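Local coordinates for mandelate racemase/muconate lactonizing enzyme-like protein (Roseovarius sp. TM1035, PDB 3RCY) that probably acts as a magnesium-dependent enzyme of the enolase superfamily, whose members abstract a proton next to a substrate carboxylate, its own substrate being unidentified, at residues D8-A13 / V370-A375; R22-V27 / D344-G349. All blocks are in the same frame, centred on the assembly; numbering follows the deposited sequence.

Contact 1 of 2, residues D8-A13 / V370-A375; sequences DIIVTA and VDEALA
Ile-10 and Thr-12, two residues apart on the first strand, rest on one side of the short helix that begins at Glu-372. Ile-10 uses two of its carbons: CD1 reaches CG of Glu-372 at 3.7 Å, the two side chains crossing at about a right angle, while its CG2 branch lies 3.9 Å from CB of Ala-375. CB of Thr-12 comes to 4.0 Å from the same CB of Ala-375, so this one methyl is shared by both strand residues. The hydroxyl OG1 of Thr-12 stands 3.1 Å from O of Ala-375, but its single proton also has O of Asn-378 as an acceptor. A water bridges the two segments, donating to O of Val-11 (2.7 Å) and to O of Ala-375 (2.9 Å).

Glu-372 carries its apolar stem to the isoleucine because CG is anti to the backbone N (chi1 -175°) and the chain runs on extended. Its carboxylate is then held between two cations, OE1 on Lys-28 and OE2 on Arg-376. The helix start is fixed by Asp-371 as N-cap: OD1 takes N-H of Leu-374 at 3.0 Å, a nearly straight bond (164°) that arrives from above the carboxylate plane.

Strand 4-12 is an outer strand of the three-stranded antiparallel sheet of the N-terminal domain, covered here by a helix from near the end of the chain. Helix 372-376 and helix 341-346 lie over one face, Leu-374 and Ala-375 touching the latter, while Ile-9 and Val-11 face helix 48-63 on the other.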
loop_
_atom_site.group_PDB
_atom_site.type_symbol
_atom_site.label_atom_id
_atom_site.label_comp_id
_atom_site.label_asym_id
_atom_site.label_seq_id
_atom_site.Cartn_x
_atom_site.Cartn_y
_atom_site.Cartn_z
ATOM N N ASP A 8 -15.712 -25.025 41.778
ATOM C CA ASP A 8 -16.885 -25.824 41.474
ATOM C C ASP A 8 -17.378 -25.437 40.088
ATOM O O ASP A 8 -17.431 -24.249 39.749
ATOM C CB ASP A 8 -17.980 -25.575 42.504
ATOM C CG ASP A 8 -17.575 -26.016 43.886
ATOM O OD1 ASP A 8 -17.596 -27.228 44.142
ATOM O OD2 ASP A 8 -17.218 -25.157 44.716
ATOM N N ILE A 9 -17.717 -26.439 39.287
ATOM C CA ILE A 9 -18.274 -26.199 37.960
ATOM C C ILE A 9 -19.711 -26.698 37.944
ATOM O O ILE A 9 -19.989 -27.831 38.358
ATOM C CB ILE A 9 -17.467 -26.918 36.847
ATOM C CG1 ILE A 9 -15.977 -26.521 36.901
ATOM C CG2 ILE A 9 -18.087 -26.620 35.463
ATOM C CD1 ILE A 9 -15.036 -27.487 36.118
ATOM N N ILE A 10 -20.620 -25.854 37.473
ATOM C CA ILE A 10 -22.019 -26.236 37.347
ATOM C C ILE A 10 -22.483 -25.988 35.923
ATOM O O ILE A 10 -22.455 -24.855 35.439
ATOM C CB ILE A 10 -22.928 -25.458 38.337
ATOM C CG1 ILE A 10 -22.540 -25.762 39.789
ATOM C CG2 ILE A 10 -24.404 -25.809 38.099
ATOM C CD1 ILE A 10 -23.020 -24.697 40.771
ATOM N N VAL A 11 -22.888 -27.058 35.251
ATOM C CA VAL A 11 -23.483 -26.938 33.929
ATOM C C VAL A 11 -24.998 -26.964 34.082
ATOM O O VAL A 11 -25.555 -27.917 34.625
ATOM C CB VAL A 11 -23.001 -28.054 32.982
ATOM C CG1 VAL A 11 -23.650 -27.912 31.602
ATOM C CG2 VAL A 11 -21.473 -28.016 32.870
ATOM N N THR A 12 -25.649 -25.904 33.613
ATOM C CA THR A 12 -27.081 -25.747 33.802
ATOM C C THR A 12 -27.808 -25.514 32.484
ATOM O O THR A 12 -27.326 -24.776 31.611
ATOM C CB THR A 12 -27.408 -24.658 34.882
ATOM O OG1 THR A 12 -28.812 -24.636 35.136
ATOM C CG2 THR A 12 -26.929 -23.264 34.466
ATOM N N ALA A 13 -28.970 -26.152 32.354
ATOM C CA ALA A 13 -29.785 -26.089 31.137
ATOM C C ALA A 13 -30.990 -25.156 31.300
ATOM O O ALA A 13 -31.863 -25.403 32.134
ATOM C CB ALA A 13 -30.255 -27.487 30.748
ATOM N N VAL A 370 -26.118 -15.501 42.926
ATOM C CA VAL A 370 -26.381 -16.639 42.066
ATOM C C VAL A 370 -27.206 -17.674 42.827
ATOM O O VAL A 370 -26.850 -18.079 43.938
ATOM C CB VAL A 370 -25.083 -17.259 41.498
ATOM C CG1 VAL A 370 -25.388 -18.519 40.694
ATOM C CG2 VAL A 370 -24.369 -16.250 40.604
ATOM N N ASP A 371 -28.326 -18.072 42.234
ATOM C CA ASP A 371 -29.129 -19.130 42.817
ATOM C C ASP A 371 -28.528 -20.485 42.452
ATOM O O ASP A 371 -28.917 -21.112 41.456
ATOM C CB ASP A 371 -30.589 -19.029 42.381
ATOM C CG ASP A 371 -31.505 -19.872 43.250
ATOM O OD1 ASP A 371 -31.050 -20.904 43.790
ATOM O OD2 ASP A 371 -32.678 -19.498 43.400
ATOM N N GLU A 372 -27.577 -20.925 43.274
ATOM C CA GLU A 372 -26.876 -22.183 43.047
ATOM C C GLU A 372 -27.821 -23.382 43.045
ATOM O O GLU A 372 -27.696 -24.263 42.200
ATOM C CB GLU A 372 -25.763 -22.387 44.080
ATOM C CG GLU A 372 -24.926 -23.635 43.808
ATOM C CD GLU A 372 -23.715 -23.749 44.702
ATOM O OE1 GLU A 372 -23.286 -22.725 45.282
ATOM O OE2 GLU A 372 -23.186 -24.875 44.816
ATOM N N ALA A 373 -28.768 -23.403 43.983
ATOM C CA ALA A 373 -29.749 -24.487 44.070
ATOM C C ALA A 373 -30.572 -24.627 42.780
ATOM O O ALA A 373 -30.789 -25.738 42.293
ATOM C CB ALA A 373 -30.665 -24.305 45.295
ATOM N N LEU A 374 -31.018 -23.500 42.228
ATOM C CA LEU A 374 -31.752 -23.499 40.963
ATOM C C LEU A 374 -30.912 -24.050 39.802
ATOM O O LEU A 374 -31.406 -24.866 39.015
ATOM C CB LEU A 374 -32.260 -22.092 40.629
ATOM C CG LEU A 374 -33.066 -21.911 39.336
ATOM C CD1 LEU A 374 -34.418 -22.642 39.391
ATOM C CD2 LEU A 374 -33.266 -20.429 39.055
ATOM N N ALA A 375 -29.654 -23.614 39.697
ATOM C CA ALA A 375 -28.758 -24.121 38.650
ATOM C C ALA A 375 -28.572 -25.633 38.756
ATOM O O ALA A 375 -28.630 -26.343 37.753
ATOM C CB ALA A 375 -27.406 -23.417 38.701
HETATM O O HOH W 1 -26.813 -28.382 36.916
#

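Contact 2 of 2, residues R22-V27 / D344-G349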
loop_
_atom_site.group_PDB
_atom_site.type_symbol
_atom_site.label_atom_id
_atom_site.label_comp_id
_atom_site.label_asym_id
_atom_site.label_seq_id
_atom_site.Cartn_x
_atom_site.Cartn_y
_atom_site.Cartn_z
ATOM N N ARG A 22 -28.271 -24.246 24.729
ATOM C CA ARG A 22 -28.608 -25.531 25.362
ATOM C C ARG A 22 -28.157 -25.649 26.822
ATOM O O ARG A 22 -28.826 -26.301 27.625
ATOM C CB ARG A 22 -28.051 -26.708 24.551
ATOM C CG ARG A 22 -28.841 -27.031 23.290
ATOM C CD ARG A 22 -28.366 -28.348 22.673
ATOM N NE ARG A 22 -29.141 -28.716 21.488
ATOM C CZ ARG A 22 -28.923 -28.246 20.261
ATOM N NH1 ARG A 22 -27.945 -27.371 20.028
ATOM N NH2 ARG A 22 -29.694 -28.648 19.258
ATOM N N TYR A 23 -27.024 -25.035 27.157
ATOM C CA TYR A 23 -26.494 -25.082 28.523
ATOM C C TYR A 23 -25.538 -23.923 28.759
ATOM O O TYR A 23 -24.953 -23.380 27.808
ATOM C CB TYR A 23 -25.780 -26.425 28.813
ATOM C CG TYR A 23 -24.687 -26.722 27.810
ATOM C CD1 TYR A 23 -23.427 -26.128 27.932
ATOM C CD2 TYR A 23 -24.922 -27.569 26.716
ATOM C CE1 TYR A 23 -22.436 -26.359 27.003
ATOM C CE2 TYR A 23 -23.921 -27.817 25.780
ATOM C CZ TYR A 23 -22.681 -27.203 25.927
ATOM O OH TYR A 23 -21.673 -27.421 25.005
ATOM N N TRP A 24 -25.380 -23.560 30.029
ATOM C CA TRP A 24 -24.423 -22.538 30.446
ATOM C C TRP A 24 -23.415 -23.165 31.394
ATOM O O TRP A 24 -23.774 -23.991 32.232
ATOM C CB TRP A 24 -25.134 -21.371 31.139
ATOM C CG TRP A 24 -26.194 -20.713 30.301
ATOM C CD1 TRP A 24 -26.214 -20.597 28.937
ATOM C CD2 TRP A 24 -27.380 -20.068 30.773
ATOM N NE1 TRP A 24 -27.345 -19.926 28.534
ATOM C CE2 TRP A 24 -28.078 -19.590 29.640
ATOM C CE3 TRP A 24 -27.920 -19.844 32.045
ATOM C CZ2 TRP A 24 -29.292 -18.903 29.740
ATOM C CZ3 TRP A 24 -29.127 -19.153 32.145
ATOM C CH2 TRP A 24 -29.801 -18.698 30.999
ATOM N N ILE A 25 -22.154 -22.778 31.249
ATOM C CA ILE A 25 -21.084 -23.336 32.070
ATOM C C ILE A 25 -20.694 -22.307 33.119
ATOM O O ILE A 25 -20.004 -21.331 32.821
ATOM C CB ILE A 25 -19.847 -23.759 31.230
ATOM C CG1 ILE A 25 -20.247 -24.798 30.171
ATOM C CG2 ILE A 25 -18.751 -24.326 32.146
ATOM C CD1 ILE A 25 -19.202 -24.995 29.058
ATOM N N LEU A 26 -21.154 -22.533 34.343
ATOM C CA LEU A 26 -20.861 -21.636 35.454
ATOM C C LEU A 26 -19.675 -22.159 36.250
ATOM O O LEU A 26 -19.532 -23.372 36.441
ATOM C CB LEU A 26 -22.086 -21.496 36.370
ATOM C CG LEU A 26 -23.434 -21.178 35.700
ATOM C CD1 LEU A 26 -24.532 -21.131 36.751
ATOM C CD2 LEU A 26 -23.382 -19.866 34.905
ATOM N N VAL A 27 -18.820 -21.244 36.698
ATOM C CA VAL A 27 -17.723 -21.599 37.600
ATOM C C VAL A 27 -17.837 -20.801 38.896
ATOM O O VAL A 27 -18.157 -19.613 38.883
ATOM C CB VAL A 27 -16.317 -21.421 36.944
ATOM C CG1 VAL A 27 -16.159 -22.370 35.767
ATOM C CG2 VAL A 27 -16.073 -19.955 36.500
ATOM N N ASP A 344 -33.389 -14.270 34.853
ATOM C CA ASP A 344 -33.649 -13.387 35.993
ATOM C C ASP A 344 -33.529 -14.121 37.328
ATOM O O ASP A 344 -32.879 -13.631 38.256
ATOM C CB ASP A 344 -35.023 -12.717 35.866
ATOM C CG ASP A 344 -35.189 -11.548 36.821
ATOM O OD1 ASP A 344 -34.591 -10.475 36.585
ATOM O OD2 ASP A 344 -35.925 -11.701 37.813
ATOM N N ALA A 345 -34.127 -15.310 37.408
ATOM C CA ALA A 345 -34.122 -16.097 38.642
ATOM C C ALA A 345 -32.726 -16.583 39.041
ATOM O O ALA A 345 -32.405 -16.656 40.234
ATOM C CB ALA A 345 -35.099 -17.279 38.532
ATOM N N LEU A 346 -31.899 -16.910 38.050
ATOM C CA LEU A 346 -30.543 -17.416 38.310
ATOM C C LEU A 346 -29.659 -16.406 39.049
ATOM O O LEU A 346 -28.799 -16.793 39.840
ATOM C CB LEU A 346 -29.869 -17.866 37.011
ATOM C CG LEU A 346 -28.547 -18.629 37.126
ATOM C CD1 LEU A 346 -28.651 -19.838 38.079
ATOM C CD2 LEU A 346 -28.065 -19.065 35.742
ATOM N N ILE A 347 -29.865 -15.117 38.792
ATOM C CA ILE A 347 -29.171 -14.089 39.570
ATOM C C ILE A 347 -30.102 -13.309 40.507
ATOM O O ILE A 347 -29.760 -12.213 40.962
ATOM C CB ILE A 347 -28.316 -13.137 38.692
ATOM C CG1 ILE A 347 -29.187 -12.379 37.670
ATOM C CG2 ILE A 347 -27.148 -13.920 38.046
ATOM C CD1 ILE A 347 -28.483 -11.164 37.025
ATOM N N LYS A 348 -31.262 -13.897 40.799
ATOM C CA LYS A 348 -32.256 -13.338 41.730
ATOM C C LYS A 348 -32.612 -11.871 41.439
ATOM O O LYS A 348 -32.719 -11.053 42.350
ATOM C CB LYS A 348 -31.812 -13.532 43.194
ATOM C CG LYS A 348 -31.485 -14.981 43.562
ATOM C CD LYS A 348 -31.307 -15.184 45.063
ATOM C CE LYS A 348 -30.954 -16.641 45.374
ATOM N NZ LYS A 348 -30.685 -16.871 46.826
ATOM N N GLY A 349 -32.790 -11.551 40.158
ATOM C CA GLY A 349 -33.162 -10.196 39.733
ATOM C C GLY A 349 -32.175 -9.089 40.071
ATOM O O GLY A 349 -32.557 -7.916 40.131
#
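A Schellman motif ends helix 341-346, and a leucine within that turn, Leu-346, meets the sheet of the N-terminal domain. The contact thus joins that sheet to a helix of the C-terminal, enolase-like barrel domain. Leu-346 is the only residue of 344-349 to touch 22-27. Its CD2 methyl does all the work, approaching the six-membered ring of Trp-24 at the edge, near the ring plane, with CE3 and CZ3 both 3.8 Å away. The same methyl is 4.2 Å from CD1 of Leu-26, two residues further along the strand, so one methyl touches both strand side chains. The Trp-24 and Leu-346 side chains run antiparallel past one another. CG of Leu-346 is anti to its backbone N (chi1 -170°), which sends the branched end out to the strand.

Two backbone bonds close the helix around this leucine: Gly-349 N to Asp-344 O (2.8 Å) and Lys-348 N to Ala-345 O (3.0 Å), with Lys-348 as the C-prime residue at positive phi. On the strand side the indole is anchored through NE1, which donates to O of Gly-20. Its ring also meets those of Phe-342 and His-343, tilted rather than stacked flat, so helix 341-346 engages the tryptophan through several residues.

Trp-24 and Leu-26 belong to strand 24-31, the middle strand of the sheet, between 4-12 and 36-41. Helix 316-327 closes in beside them, Pro-316 touching both Trp-24 and Leu-346 and Val-317 touching Leu-26; Ile-25 and Val-27 turn to helix 48-63 instead.

In the fold
The two contacts are adjacent, their centres about 7 Å apart, and contact 2 is nested along the chain inside the loop closed by contact 1. Strand partners are tied by Trp-24 N to Thr-12 O (2.8 Å), and the helical pieces by a probable hydrogen bond from Asp-371 N to Leu-346 O, also 2.8 Å. Together they fasten the N-terminal sheet to the C-terminal domain and to helix 372-376. Neither contact includes a ligand of the magnesium ion, held by Glu-235 and Glu-261, or a residue of the ribose pockets. Yet strands 4-12 and 24-31 flank the loop that, in this family, commonly helps cover the active site.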